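Local coordinates for aerobic respiration control sensor protein ArcB (Escherichia coli, PDB 2A0B) that relays phosphoryl groups as the histidine-containing phosphotransfer domain of a membrane sensor kinase that, with the regulator ArcA, represses the arc modulon under anaerobic conditions, at residues L12-P15 against M16-Q19; V73-R76 against H77-Q80; E113-K116 against A117-K121. One frame throughout, in Å; residues are numbered along the deposited sequence. Where two conformers were deposited one is given.

Contact 1 (L12-P15 against M16-Q19); sequences LDIP and MLEQ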
loop_
_atom_site.group_PDB
_atom_site.type_symbol
_atom_site.label_atom_id
_atom_site.label_comp_id
_atom_site.label_asym_id
_atom_site.label_seq_id
_atom_site.Cartn_x
_atom_site.Cartn_y
_atom_site.Cartn_z
ATOM N N LEU A 12 5.738 -5.619 6.293
ATOM C CA LEU A 12 5.370 -4.444 7.197
ATOM C C LEU A 12 6.608 -3.690 7.560
ATOM O O LEU A 12 7.731 -4.145 7.571
ATOM C CB LEU A 12 4.863 -5.059 8.523
ATOM C CG LEU A 12 3.679 -6.039 8.383
ATOM C CD1 LEU A 12 3.321 -6.589 9.770
ATOM C CD2 LEU A 12 2.551 -5.383 7.640
ATOM N N ASP A 13 6.387 -2.418 8.036
ATOM C CA ASP A 13 7.512 -1.672 8.581
ATOM C C ASP A 13 7.542 -1.881 10.106
ATOM O O ASP A 13 6.836 -1.109 10.831
ATOM C CB ASP A 13 7.335 -0.193 8.256
ATOM C CG ASP A 13 8.525 0.657 8.680
ATOM O OD1 ASP A 13 9.401 0.270 9.431
ATOM O OD2 ASP A 13 8.516 1.770 8.081
ATOM N N ILE A 14 8.157 -2.920 10.579
ATOM C CA ILE A 14 8.138 -3.315 11.990
ATOM C C ILE A 14 8.745 -2.270 12.917
ATOM O O ILE A 14 8.024 -1.949 13.892
ATOM C CB ILE A 14 8.761 -4.699 12.242
ATOM C CG1 ILE A 14 8.050 -5.673 11.292
ATOM C CG2 ILE A 14 8.534 -5.085 13.706
ATOM C CD1 ILE A 14 6.579 -5.822 11.542
ATOM N N PRO A 15 9.852 -1.671 12.610
ATOM C CA PRO A 15 10.422 -0.609 13.487
ATOM C C PRO A 15 9.397 0.522 13.635
ATOM O O PRO A 15 9.223 1.001 14.793
ATOM C CB PRO A 15 11.654 -0.127 12.764
ATOM C CG PRO A 15 12.142 -1.434 12.115
ATOM C CD PRO A 15 10.845 -1.982 11.551
ATOM N N MET A 16 8.769 0.999 12.601
ATOM C CA MET A 16 7.810 2.102 12.671
ATOM C C MET A 16 6.621 1.660 13.496
ATOM O O MET A 16 6.089 2.356 14.398
ATOM C CB MET A 16 7.380 2.625 11.297
ATOM C CG MET A 16 6.219 3.626 11.330
ATOM S SD MET A 16 4.620 2.804 11.294
ATOM C CE MET A 16 3.535 4.059 10.629
ATOM N N LEU A 17 6.068 0.448 13.256
ATOM C CA LEU A 17 4.913 -0.019 13.980
ATOM C C LEU A 17 5.217 -0.191 15.475
ATOM O O LEU A 17 4.273 0.093 16.247
ATOM C CB LEU A 17 4.417 -1.371 13.358
ATOM C CG LEU A 17 3.770 -1.068 12.005
ATOM C CD1 LEU A 17 3.701 -2.456 11.271
ATOM C CD2 LEU A 17 2.358 -0.523 12.052
ATOM N N GLU A 18 6.395 -0.656 15.828
ATOM C CA GLU A 18 6.689 -0.884 17.241
ATOM C C GLU A 18 6.787 0.519 17.918
ATOM O O GLU A 18 6.248 0.599 19.045
ATOM C CB GLU A 18 7.958 -1.673 17.426
ATOM C CG GLU A 18 7.600 -3.149 17.142
ATOM C CD GLU A 18 8.680 -4.142 17.496
ATOM O OE1 GLU A 18 9.787 -3.793 17.945
ATOM O OE2 GLU A 18 8.376 -5.361 17.340
ATOM N N GLN A 19 7.395 1.443 17.191
ATOM C CA GLN A 19 7.483 2.793 17.825
ATOM C C GLN A 19 6.074 3.330 17.938
ATOM O O GLN A 19 5.671 3.941 19.000
ATOM C CB GLN A 19 8.332 3.676 16.925
ATOM C CG GLN A 19 8.470 5.117 17.456
ATOM C CD GLN A 19 9.224 5.988 16.471
ATOM O OE1 GLN A 19 10.397 6.279 16.712
ATOM N NE2 GLN A 19 8.628 6.457 15.405
#
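Leu17 N reaches back to Asp13 O at 3.0 Å with an N-H...O angle of 163°, and the Glu18 N to Ile14 O and Gln19 N to Pro15 O bonds repeat this i to i+4 spacing through the first turn of helix 14-23. The motif is a helix N-cap: Asp13 sits just before the helix and its side chain accepts from Met16 N. That capping bond is weak, 3.3 Å from Met16 N to Asp13 OD1, but nearly straight. It depends on Asp13 CG lying anti to the backbone N (chi1 -175°), which sets the carboxylate beside Met16 CB, the two side chains crossing at about a right angle; CG comes to 3.5 Å from that CB. With an alanine in place of Asp13, Met16 N would lose its side-chain acceptor, and the start of the helix would probably be left less firmly capped. Leu12 and Leu17 are the buried residues, and both touch Trp118 of helix 93-122. Leu12 O accepts from Arg76 NE, which ties the loop before the cap to helix 76-85. Between the two leucines, Leu17 CD1 stands 4.0 Å from Leu12 CB, and it also lies 3.4 Å from Asp13 O.

Contact 2 (V73-R76 against H77-Q80); sequences VGLR and HLQQ. With ZN (zinc ion), chain B.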
loop_
_atom_site.group_PDB
_atom_site.type_symbol
_atom_site.label_atom_id
_atom_site.label_comp_id
_atom_site.label_asym_id
_atom_site.label_seq_id
_atom_site.Cartn_x
_atom_site.Cartn_y
_atom_site.Cartn_z
ATOM N N VAL A 73 0.124 3.576 7.523
ATOM C CA VAL A 73 -0.210 2.450 8.376
ATOM C C VAL A 73 0.825 1.337 8.365
ATOM O O VAL A 73 0.573 0.262 8.958
ATOM C CB VAL A 73 -1.615 1.920 8.058
ATOM C CG1 VAL A 73 -2.684 2.953 8.403
ATOM C CG2 VAL A 73 -1.791 1.484 6.590
ATOM N N GLY A 74 2.016 1.534 7.841
ATOM C CA GLY A 74 3.114 0.572 7.946
ATOM C C GLY A 74 3.067 -0.582 6.869
ATOM O O GLY A 74 3.815 -1.513 7.247
ATOM N N LEU A 75 2.346 -0.269 5.867
ATOM C CA LEU A 75 2.340 -1.404 4.786
ATOM C C LEU A 75 3.544 -1.096 3.857
ATOM O O LEU A 75 3.211 -0.517 2.811
ATOM C CB LEU A 75 0.978 -1.412 4.144
ATOM C CG LEU A 75 -0.207 -1.866 5.084
ATOM C CD1 LEU A 75 -1.551 -1.536 4.527
ATOM C CD2 LEU A 75 -0.028 -3.355 5.368
ATOM N N ARG A 76 4.706 -1.499 4.268
ATOM C CA ARG A 76 5.958 -1.154 3.583
ATOM C C ARG A 76 6.001 -1.715 2.127
ATOM O O ARG A 76 6.363 -0.971 1.247
ATOM C CB ARG A 76 7.084 -1.748 4.401
ATOM C CG ARG A 76 8.521 -1.528 3.968
ATOM C CD ARG A 76 9.329 -2.775 4.305
ATOM N NE ARG A 76 9.903 -2.972 5.602
ATOM C CZ ARG A 76 10.832 -2.341 6.320
ATOM N NH1 ARG A 76 11.442 -1.218 5.943
ATOM N NH2 ARG A 76 11.182 -2.789 7.530
ATOM N N HIS A 77 5.487 -2.949 1.965
ATOM C CA HIS A 77 5.594 -3.440 0.541
ATOM C C HIS A 77 4.620 -2.796 -0.361
ATOM O O HIS A 77 4.897 -2.486 -1.573
ATOM C CB HIS A 77 5.351 -4.965 0.638
ATOM C CG HIS A 77 5.261 -5.603 -0.750
ATOM N ND1 HIS A 77 6.359 -5.538 -1.582
ATOM C CD2 HIS A 77 4.237 -6.180 -1.353
ATOM C CE1 HIS A 77 6.000 -6.150 -2.731
ATOM N NE2 HIS A 77 4.759 -6.493 -2.600
ATOM N N LEU A 78 3.400 -2.434 0.041
ATOM C CA LEU A 78 2.435 -1.721 -0.720
ATOM C C LEU A 78 2.966 -0.287 -0.998
ATOM O O LEU A 78 2.759 0.269 -2.046
ATOM C CB LEU A 78 1.015 -1.615 -0.169
ATOM C CG LEU A 78 0.304 -2.971 0.087
ATOM C CD1 LEU A 78 -1.122 -2.778 0.551
ATOM C CD2 LEU A 78 0.223 -3.706 -1.287
ATOM N N GLN A 79 3.659 0.241 0.030
ATOM C CA GLN A 79 4.259 1.580 -0.202
ATOM C C GLN A 79 5.336 1.577 -1.305
ATOM O O GLN A 79 5.292 2.461 -2.161
ATOM C CB GLN A 79 4.898 2.023 1.135
ATOM C CG GLN A 79 5.377 3.485 1.060
ATOM C CD GLN A 79 6.174 3.832 2.299
ATOM O OE1 GLN A 79 6.230 5.026 2.632
ATOM N NE2 GLN A 79 6.783 2.925 2.993
ATOM N N GLN A 80 6.097 0.498 -1.302
ATOM C CA GLN A 80 7.155 0.360 -2.332
ATOM C C GLN A 80 6.545 0.122 -3.707
ATOM O O GLN A 80 6.992 0.739 -4.709
ATOM C CB GLN A 80 8.139 -0.730 -1.962
ATOM C CG GLN A 80 9.292 -0.851 -2.963
ATOM C CD GLN A 80 10.010 0.441 -3.276
ATOM O OE1 GLN A 80 10.133 1.337 -2.407
ATOM N NE2 GLN A 80 10.499 0.602 -4.517
HETATM ZN ZN ZN B . 3.650 -7.709 -3.876
#
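Leu75 and Leu78 meet at the N-terminus of helix 76-85, in the four-helix bundle of the HPt domain, and the innermost shell beside them is the metal: His77 NE2 binds the zinc ion at 2.1 Å. Glu103 and Glu107 of helix 93-122 also bind it, so the ion bridges two helices. The imidazole leaves the helix with CG anti to the backbone N (chi1 173°), and CD2 and CE1 of His77 both lie 3.0 Å from the zinc ion, evidence that NE2 points squarely at it. One shell further out, backbone bonds fix the turn that carries His77. Leu75, at the N-cap, gives its O to Gln79 N at 2.9 Å, and Arg76 O takes Gln80 N at 3.0 Å. Before them, Gly74, with positive phi (83°), is the C-prime residue of the Schellman motif that ends helix 56-72, turning the chain toward the new helix. Leu75 and Leu78 both also touch Phe36 of helix 26-52 and Ala70 of helix 56-72. The two leucine side chains lie alongside each other, with Leu75 CD1 4.2 Å from Leu78 CD1.

Contact 3 (E113-K116 against A117-K121); sequences EVLK and AWVAK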
loop_
_atom_site.group_PDB
_atom_site.type_symbol
_atom_site.label_atom_id
_atom_site.label_comp_id
_atom_site.label_asym_id
_atom_site.label_seq_id
_atom_site.Cartn_x
_atom_site.Cartn_y
_atom_site.Cartn_z
ATOM N N GLU A 113 -4.524 -8.316 6.000
ATOM C CA GLU A 113 -4.693 -9.358 7.018
ATOM C C GLU A 113 -3.478 -9.672 7.801
ATOM O O GLU A 113 -3.438 -10.047 8.982
ATOM C CB GLU A 113 -5.146 -10.674 6.264
ATOM C CG GLU A 113 -6.518 -10.518 5.705
ATOM C CD GLU A 113 -6.961 -11.610 4.727
ATOM O OE1 GLU A 113 -6.087 -12.359 4.264
ATOM O OE2 GLU A 113 -8.151 -11.670 4.447
ATOM N N VAL A 114 -2.230 -9.638 7.247
ATOM C CA VAL A 114 -0.970 -9.810 7.870
ATOM C C VAL A 114 -0.738 -8.662 8.940
ATOM O O VAL A 114 -0.288 -9.047 9.982
ATOM C CB VAL A 114 0.196 -9.825 6.853
ATOM C CG1 VAL A 114 1.533 -9.843 7.523
ATOM C CG2 VAL A 114 0.048 -11.170 6.061
ATOM N N LEU A 115 -1.096 -7.471 8.563
ATOM C CA LEU A 115 -0.896 -6.374 9.601
ATOM C C LEU A 115 -1.900 -6.571 10.719
ATOM O O LEU A 115 -1.445 -6.468 11.874
ATOM C CB LEU A 115 -1.034 -5.073 8.838
ATOM C CG LEU A 115 -1.075 -3.823 9.814
ATOM C CD1 LEU A 115 0.182 -3.827 10.566
ATOM C CD2 LEU A 115 -1.353 -2.610 8.925
ATOM N N LYS A 116 -3.119 -6.941 10.417
ATOM C CA LYS A 116 -4.107 -7.152 11.518
ATOM C C LYS A 116 -3.591 -8.189 12.469
ATOM O O LYS A 116 -3.643 -8.092 13.702
ATOM C CB LYS A 116 -5.472 -7.552 11.021
ATOM C CG LYS A 116 -6.279 -6.422 10.452
ATOM C CD LYS A 116 -7.578 -6.836 9.834
ATOM C CE LYS A 116 -8.436 -5.693 9.354
ATOM N NZ LYS A 116 -9.654 -6.183 8.628
ATOM N N ALA A 117 -3.047 -9.317 11.954
ATOM C CA ALA A 117 -2.550 -10.360 12.813
ATOM C C ALA A 117 -1.380 -9.936 13.651
ATOM O O ALA A 117 -1.256 -10.294 14.815
ATOM C CB ALA A 117 -2.220 -11.575 11.906
ATOM N N TRP A 118 -0.468 -9.127 13.108
ATOM C CA TRP A 118 0.715 -8.662 13.793
ATOM C C TRP A 118 0.268 -7.729 14.950
ATOM O O TRP A 118 0.870 -7.917 16.019
ATOM C CB TRP A 118 1.598 -7.870 12.792
ATOM C CG TRP A 118 2.896 -7.493 13.444
ATOM C CD1 TRP A 118 4.037 -8.215 13.541
ATOM C CD2 TRP A 118 3.133 -6.269 14.186
ATOM N NE1 TRP A 118 4.991 -7.539 14.287
ATOM C CE2 TRP A 118 4.430 -6.338 14.671
ATOM C CE3 TRP A 118 2.317 -5.157 14.449
ATOM C CZ2 TRP A 118 5.027 -5.329 15.443
ATOM C CZ3 TRP A 118 2.892 -4.138 15.233
ATOM C CH2 TRP A 118 4.198 -4.242 15.667
ATOM N N VAL A 119 -0.719 -6.916 14.663
ATOM C CA VAL A 119 -1.109 -5.968 15.737
ATOM C C VAL A 119 -1.778 -6.762 16.867
ATOM O O VAL A 119 -1.545 -6.437 18.065
ATOM C CB VAL A 119 -2.055 -4.885 15.261
ATOM C CG1 VAL A 119 -2.535 -3.993 16.434
ATOM C CG2 VAL A 119 -1.459 -3.916 14.254
ATOM N N ALA A 120 -2.551 -7.760 16.491
ATOM C CA ALA A 120 -3.192 -8.633 17.491
ATOM C C ALA A 120 -2.169 -9.321 18.367
ATOM O O ALA A 120 -2.349 -9.377 19.606
ATOM C CB ALA A 120 -4.071 -9.679 16.826
ATOM N N LYS A 121 -1.071 -9.828 17.853
ATOM C CA LYS A 121 -0.033 -10.511 18.585
ATOM C C LYS A 121 0.865 -9.588 19.399
ATOM O O LYS A 121 1.320 -9.928 20.499
ATOM C CB LYS A 121 0.825 -11.327 17.617
ATOM C CG LYS A 121 1.992 -12.059 18.255
ATOM C CD LYS A 121 2.231 -13.418 17.598
ATOM C CE LYS A 121 2.662 -14.436 18.647
ATOM N NZ LYS A 121 1.567 -15.427 18.894
#
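Leu115 and Val119 sit one turn apart on helix 93-122, the last helix of the four-helix bundle, and they mark its tightly packed side. Four i to i+4 backbone bonds link 113-116 to 117-121; the shortest is Val119 N to Leu115 O, 2.9 Å. On the inner face the Leu115 and Val119 side chains leave the helix as neighbours, and Val119 CG2 also lies 3.5 Å from Leu115 O. Beyond them, Leu33 of helix 26-52 meets Leu115, while Pro26 and Ile29 of the same helix meet Val119. Trp118 leaves the backbone with CG anti to N (chi1 -174°), which lays its indole against Ile14, Leu17 and Glu18 of helix 14-23; its edge takes Val119 CG2 in the ring plane. The outer side is solvent-facing: Lys116, Ala117 and Ala120 are exposed, and the side chains of the two alanines add only methyl contacts to carbonyls, Ala117 CB lying 3.5 Å from Glu113 O and Ala120 CB 3.5 Å from Lys116 O. Lys116 extends from this exposed side to a salt bridge between its NZ and Glu37 of helix 26-52. Back on the buried face, the side-chain approach closes with Leu115 CD1 4.0 Å from Val119 CG2.

In the fold
Contact 2 is the most central, its centre about 5 Å from that of the chain, against about 15 Å for contacts 1 and 3. All three are partly buried, with an inner leucine side (Leu12 and Leu17, Leu75 and Leu78, Leu115 with Val119) and an exposed side; contact 2 alone carries a metal ligand. Contacts 1 and 2 form at helix starts, the first capped by an aspartate side chain, the second with leucine at the N-cap. Contact 3, within a continuing helix, combines backbone bonds with apolar packing and the Lys116-Glu37 salt bridge. Asp13 N probably bonds to Gly74 O (2.8 Å), joining 1 and 2; Trp118 meets Ile14, and Leu115 meets Leu75.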